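Local coordinates for response regulator aspartate phosphatase I (Bacillus subtilis subsp. subtilis, PDB 4I1A), which dephosphorylates the sporulation phosphotransferase Spo0F and activates excision and transfer of the mobile element ICEBs1, at residues F114-I123 with V149-K157. Numbering follows the deposited sequence.
Sequences FRRKELISAI and VSYVYYYMK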
loop_
_atom_site.group_PDB
_atom_site.type_symbol
_atom_site.label_atom_id
_atom_site.label_comp_id
_atom_site.label_asym_id
_atom_site.label_seq_id
_atom_site.Cartn_x
_atom_site.Cartn_y
_atom_site.Cartn_z
ATOM N N PHE A 114 -15.075 -8.547 -10.984
ATOM C CA PHE A 114 -14.135 -7.869 -10.110
ATOM C C PHE A 114 -14.379 -6.363 -10.178
ATOM O O PHE A 114 -14.281 -5.660 -9.170
ATOM C CB PHE A 114 -12.688 -8.208 -10.478
ATOM C CG PHE A 114 -11.677 -7.566 -9.572
ATOM C CD1 PHE A 114 -11.527 -7.996 -8.259
ATOM C CD2 PHE A 114 -10.893 -6.516 -10.019
ATOM C CE1 PHE A 114 -10.604 -7.397 -7.410
ATOM C CE2 PHE A 114 -9.968 -5.910 -9.175
ATOM C CZ PHE A 114 -9.822 -6.355 -7.868
ATOM N N ARG A 115 -14.708 -5.884 -11.375
ATOM C CA ARG A 115 -15.028 -4.479 -11.597
ATOM C C ARG A 115 -16.188 -4.029 -10.712
ATOM O O ARG A 115 -16.103 -3.003 -10.035
ATOM C CB ARG A 115 -15.351 -4.229 -13.073
ATOM C CG ARG A 115 -15.803 -2.812 -13.378
ATOM C CD ARG A 115 -14.707 -1.800 -13.078
ATOM N NE ARG A 115 -15.218 -0.435 -13.100
ATOM C CZ ARG A 115 -15.650 0.218 -12.026
ATOM N NH1 ARG A 115 -15.626 -0.370 -10.834
ATOM N NH2 ARG A 115 -16.104 1.460 -12.138
ATOM N N ARG A 116 -17.265 -4.807 -10.704
ATOM C CA ARG A 116 -18.404 -4.509 -9.844
ATOM C C ARG A 116 -18.168 -5.024 -8.428
ATOM O O ARG A 116 -19.066 -4.988 -7.587
ATOM C CB ARG A 116 -19.691 -5.095 -10.423
ATOM C CG ARG A 116 -19.472 -6.100 -11.544
ATOM C CD ARG A 116 -20.780 -6.429 -12.256
ATOM N NE ARG A 116 -21.767 -7.022 -11.354
ATOM C CZ ARG A 116 -23.036 -7.255 -11.680
ATOM N NH1 ARG A 116 -23.484 -6.941 -12.890
ATOM N NH2 ARG A 116 -23.863 -7.795 -10.794
ATOM N N LYS A 117 -16.952 -5.508 -8.185
ATOM C CA LYS A 117 -16.505 -5.938 -6.857
ATOM C C LYS A 117 -17.314 -7.087 -6.260
ATOM O O LYS A 117 -17.392 -7.240 -5.039
ATOM C CB LYS A 117 -16.426 -4.750 -5.891
ATOM C CG LYS A 117 -15.333 -3.752 -6.254
ATOM C CD LYS A 117 -13.955 -4.385 -6.119
ATOM C CE LYS A 117 -12.897 -3.583 -6.861
ATOM N NZ LYS A 117 -13.171 -3.530 -8.326
ATOM N N GLU A 118 -17.916 -7.891 -7.129
ATOM C CA GLU A 118 -18.474 -9.168 -6.707
ATOM C C GLU A 118 -17.336 -10.190 -6.660
ATOM O O GLU A 118 -17.110 -10.935 -7.614
ATOM C CB GLU A 118 -19.584 -9.614 -7.660
ATOM C CG GLU A 118 -20.802 -8.706 -7.641
ATOM C CD GLU A 118 -21.438 -8.614 -6.266
ATOM O OE1 GLU A 118 -21.456 -7.503 -5.691
ATOM O OE2 GLU A 118 -21.923 -9.650 -5.763
ATOM N N LEU A 119 -16.620 -10.206 -5.539
ATOM C CA LEU A 119 -15.364 -10.941 -5.422
ATOM C C LEU A 119 -15.520 -12.457 -5.512
ATOM O O LEU A 119 -14.679 -13.144 -6.116
ATOM C CB LEU A 119 -14.655 -10.554 -4.123
ATOM C CG LEU A 119 -14.418 -9.047 -4.005
ATOM C CD1 LEU A 119 -13.881 -8.668 -2.629
ATOM C CD2 LEU A 119 -13.482 -8.572 -5.114
ATOM N N ILE A 120 -16.587 -12.970 -4.903
ATOM C CA ILE A 120 -16.879 -14.398 -4.938
ATOM C C ILE A 120 -17.111 -14.844 -6.380
ATOM O O ILE A 120 -16.571 -15.864 -6.813
ATOM C CB ILE A 120 -18.082 -14.768 -4.012
ATOM C CG1 ILE A 120 -17.603 -15.553 -2.794
ATOM C CG2 ILE A 120 -19.126 -15.602 -4.741
ATOM C CD1 ILE A 120 -16.472 -14.904 -2.033
ATOM N N SER A 121 -17.876 -14.052 -7.132
ATOM C CA SER A 121 -18.222 -14.403 -8.507
ATOM C C SER A 121 -16.983 -14.404 -9.373
ATOM O O SER A 121 -16.787 -15.305 -10.188
ATOM C CB SER A 121 -19.249 -13.426 -9.076
ATOM O OG SER A 121 -20.334 -13.265 -8.181
ATOM N N ALA A 122 -16.144 -13.391 -9.175
ATOM C CA ALA A 122 -14.920 -13.231 -9.953
ATOM C C ALA A 122 -14.024 -14.447 -9.807
ATOM O O ALA A 122 -13.617 -15.052 -10.798
ATOM C CB ALA A 122 -14.176 -11.959 -9.535
ATOM N N ILE A 123 -13.720 -14.803 -8.566
ATOM C CA ILE A 123 -12.852 -15.939 -8.313
ATOM C C ILE A 123 -13.521 -17.237 -8.767
ATOM O O ILE A 123 -12.851 -18.154 -9.251
ATOM C CB ILE A 123 -12.392 -15.998 -6.832
ATOM C CG1 ILE A 123 -11.351 -17.097 -6.643
ATOM C CG2 ILE A 123 -13.564 -16.195 -5.901
ATOM C CD1 ILE A 123 -10.221 -17.016 -7.658
ATOM N N VAL A 149 -5.746 -13.214 -11.406
ATOM C CA VAL A 149 -6.138 -14.065 -10.288
ATOM C C VAL A 149 -5.415 -13.666 -8.999
ATOM O O VAL A 149 -6.036 -13.591 -7.936
ATOM C CB VAL A 149 -5.910 -15.570 -10.592
ATOM C CG1 VAL A 149 -6.187 -16.412 -9.360
ATOM C CG2 VAL A 149 -6.801 -16.023 -11.739
ATOM N N SER A 150 -4.111 -13.404 -9.093
ATOM C CA SER A 150 -3.347 -12.997 -7.914
ATOM C C SER A 150 -3.920 -11.717 -7.357
ATOM O O SER A 150 -3.961 -11.527 -6.145
ATOM C CB SER A 150 -1.864 -12.807 -8.231
ATOM O OG SER A 150 -1.642 -11.622 -8.965
ATOM N N TYR A 151 -4.386 -10.851 -8.254
ATOM C CA TYR A 151 -4.902 -9.544 -7.873
ATOM C C TYR A 151 -6.215 -9.612 -7.083
ATOM O O TYR A 151 -6.359 -8.938 -6.065
ATOM C CB TYR A 151 -5.063 -8.660 -9.107
ATOM C CG TYR A 151 -5.237 -7.200 -8.776
ATOM C CD1 TYR A 151 -4.149 -6.417 -8.412
ATOM C CD2 TYR A 151 -6.491 -6.604 -8.819
ATOM C CE1 TYR A 151 -4.306 -5.073 -8.101
ATOM C CE2 TYR A 151 -6.657 -5.265 -8.510
ATOM C CZ TYR A 151 -5.563 -4.502 -8.152
ATOM O OH TYR A 151 -5.732 -3.168 -7.848
ATOM N N VAL A 152 -7.178 -10.405 -7.542
ATOM C CA VAL A 152 -8.416 -10.534 -6.779
ATOM C C VAL A 152 -8.111 -11.158 -5.408
ATOM O O VAL A 152 -8.640 -10.724 -4.384
ATOM C CB VAL A 152 -9.515 -11.327 -7.546
ATOM C CG1 VAL A 152 -8.944 -12.561 -8.167
ATOM C CG2 VAL A 152 -10.686 -11.690 -6.610
ATOM N N TYR A 153 -7.229 -12.155 -5.400
ATOM C CA TYR A 153 -6.775 -12.778 -4.168
ATOM C C TYR A 153 -6.099 -11.778 -3.234
ATOM O O TYR A 153 -6.323 -11.808 -2.019
ATOM C CB TYR A 153 -5.852 -13.957 -4.475
ATOM C CG TYR A 153 -6.613 -15.235 -4.727
ATOM C CD1 TYR A 153 -7.679 -15.598 -3.909
ATOM C CD2 TYR A 153 -6.281 -16.073 -5.787
ATOM C CE1 TYR A 153 -8.387 -16.775 -4.127
ATOM C CE2 TYR A 153 -6.988 -17.255 -6.019
ATOM C CZ TYR A 153 -8.038 -17.596 -5.186
ATOM O OH TYR A 153 -8.741 -18.760 -5.410
ATOM N N TYR A 154 -5.290 -10.888 -3.806
ATOM C CA TYR A 154 -4.656 -9.816 -3.047
ATOM C C TYR A 154 -5.693 -8.857 -2.459
ATOM O O TYR A 154 -5.492 -8.294 -1.383
ATOM C CB TYR A 154 -3.665 -9.056 -3.932
ATOM C CG TYR A 154 -2.979 -7.893 -3.248
ATOM C CD1 TYR A 154 -2.174 -8.094 -2.131
ATOM C CD2 TYR A 154 -3.126 -6.595 -3.726
ATOM C CE1 TYR A 154 -1.547 -7.035 -1.496
ATOM C CE2 TYR A 154 -2.495 -5.522 -3.099
ATOM C CZ TYR A 154 -1.708 -5.749 -1.984
ATOM O OH TYR A 154 -1.076 -4.696 -1.356
ATOM N N TYR A 155 -6.805 -8.680 -3.163
ATOM C CA TYR A 155 -7.862 -7.794 -2.689
ATOM C C TYR A 155 -8.550 -8.408 -1.469
ATOM O O TYR A 155 -8.914 -7.701 -0.531
ATOM C CB TYR A 155 -8.874 -7.526 -3.810
ATOM C CG TYR A 155 -9.790 -6.334 -3.597
ATOM C CD1 TYR A 155 -10.953 -6.448 -2.839
ATOM C CD2 TYR A 155 -9.505 -5.099 -4.174
ATOM C CE1 TYR A 155 -11.798 -5.362 -2.648
ATOM C CE2 TYR A 155 -10.345 -4.010 -3.992
ATOM C CZ TYR A 155 -11.490 -4.146 -3.228
ATOM O OH TYR A 155 -12.327 -3.065 -3.042
ATOM N N MET A 156 -8.710 -9.726 -1.478
ATOM C CA MET A 156 -9.370 -10.414 -0.377
ATOM C C MET A 156 -8.376 -10.844 0.686
ATOM O O MET A 156 -8.720 -11.610 1.590
ATOM C CB MET A 156 -10.117 -11.631 -0.900
ATOM C CG MET A 156 -10.792 -11.349 -2.212
ATOM S SD MET A 156 -11.710 -12.762 -2.797
ATOM C CE MET A 156 -12.959 -12.880 -1.500
ATOM N N LYS A 157 -7.143 -10.355 0.564
ATOM C CA LYS A 157 -6.086 -10.648 1.527
ATOM C C LYS A 157 -5.893 -12.148 1.725
ATOM O O LYS A 157 -5.508 -12.605 2.800
ATOM C CB LYS A 157 -6.351 -9.940 2.865
ATOM C CG LYS A 157 -6.411 -8.410 2.754
ATOM C CD LYS A 157 -5.022 -7.818 2.516
ATOM C CE LYS A 157 -5.086 -6.532 1.690
ATOM N NZ LYS A 157 -3.731 -5.961 1.406
#
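Lys117 curls back over its own helix end, with NZ 2.5 Å from Phe114 O, while its aliphatic part touches Tyr155 across the contact. The ammonium reaches the oxygen at a C=O...N angle of 142°, tilted from the carbonyl plane, and has a second, weak bond to Arg115 O. The bend at chi2 brings CD to 3.7 Å from Tyr155 OH; the bend at chi4 returns NZ to the carbonyls, over one face of the Phe114 ring and near its rim. Lys117, with positive phi, is the C-prime residue of the Schellman motif that ends helix 102-115.

Phe114 carries most of the aromatic packing. With CG anti to the backbone N (chi1 -178°), its ring extends toward helix 139-155, where CD1 lies 4.0 Å from Val152 CB. Its edge points at the face of Tyr155 in an offset edge-to-face pair, planes at 87°. Its CZ meets Tyr151 CE2 at 3.4 Å, near the plane of the tyrosine ring, completing a three-ring cluster. Leu119 comes to Tyr155 too, CD1 lying 3.7 Å from Tyr155 CD1, while its CB packs 3.9 Å from Met156 CE. One turn further along helix 119-129, Ile123 CD1 lies against the phenol end of Tyr153, whose ring also makes an edge-to-face pair with Phe161.

Segments 119-123 and 149-155 run roughly antiparallel. Residues 114-119 meet Val152, Tyr155 and Met156 near the end of helix 139-155; segment 149-157 enters the repeat predicted as TPR 2, and the earlier helices pack against it. Across the interface the chemistry is apolar and aromatic; the lysine charge is directed to carbonyls of its own helix end, leaving its methylenes to pack on Tyr155.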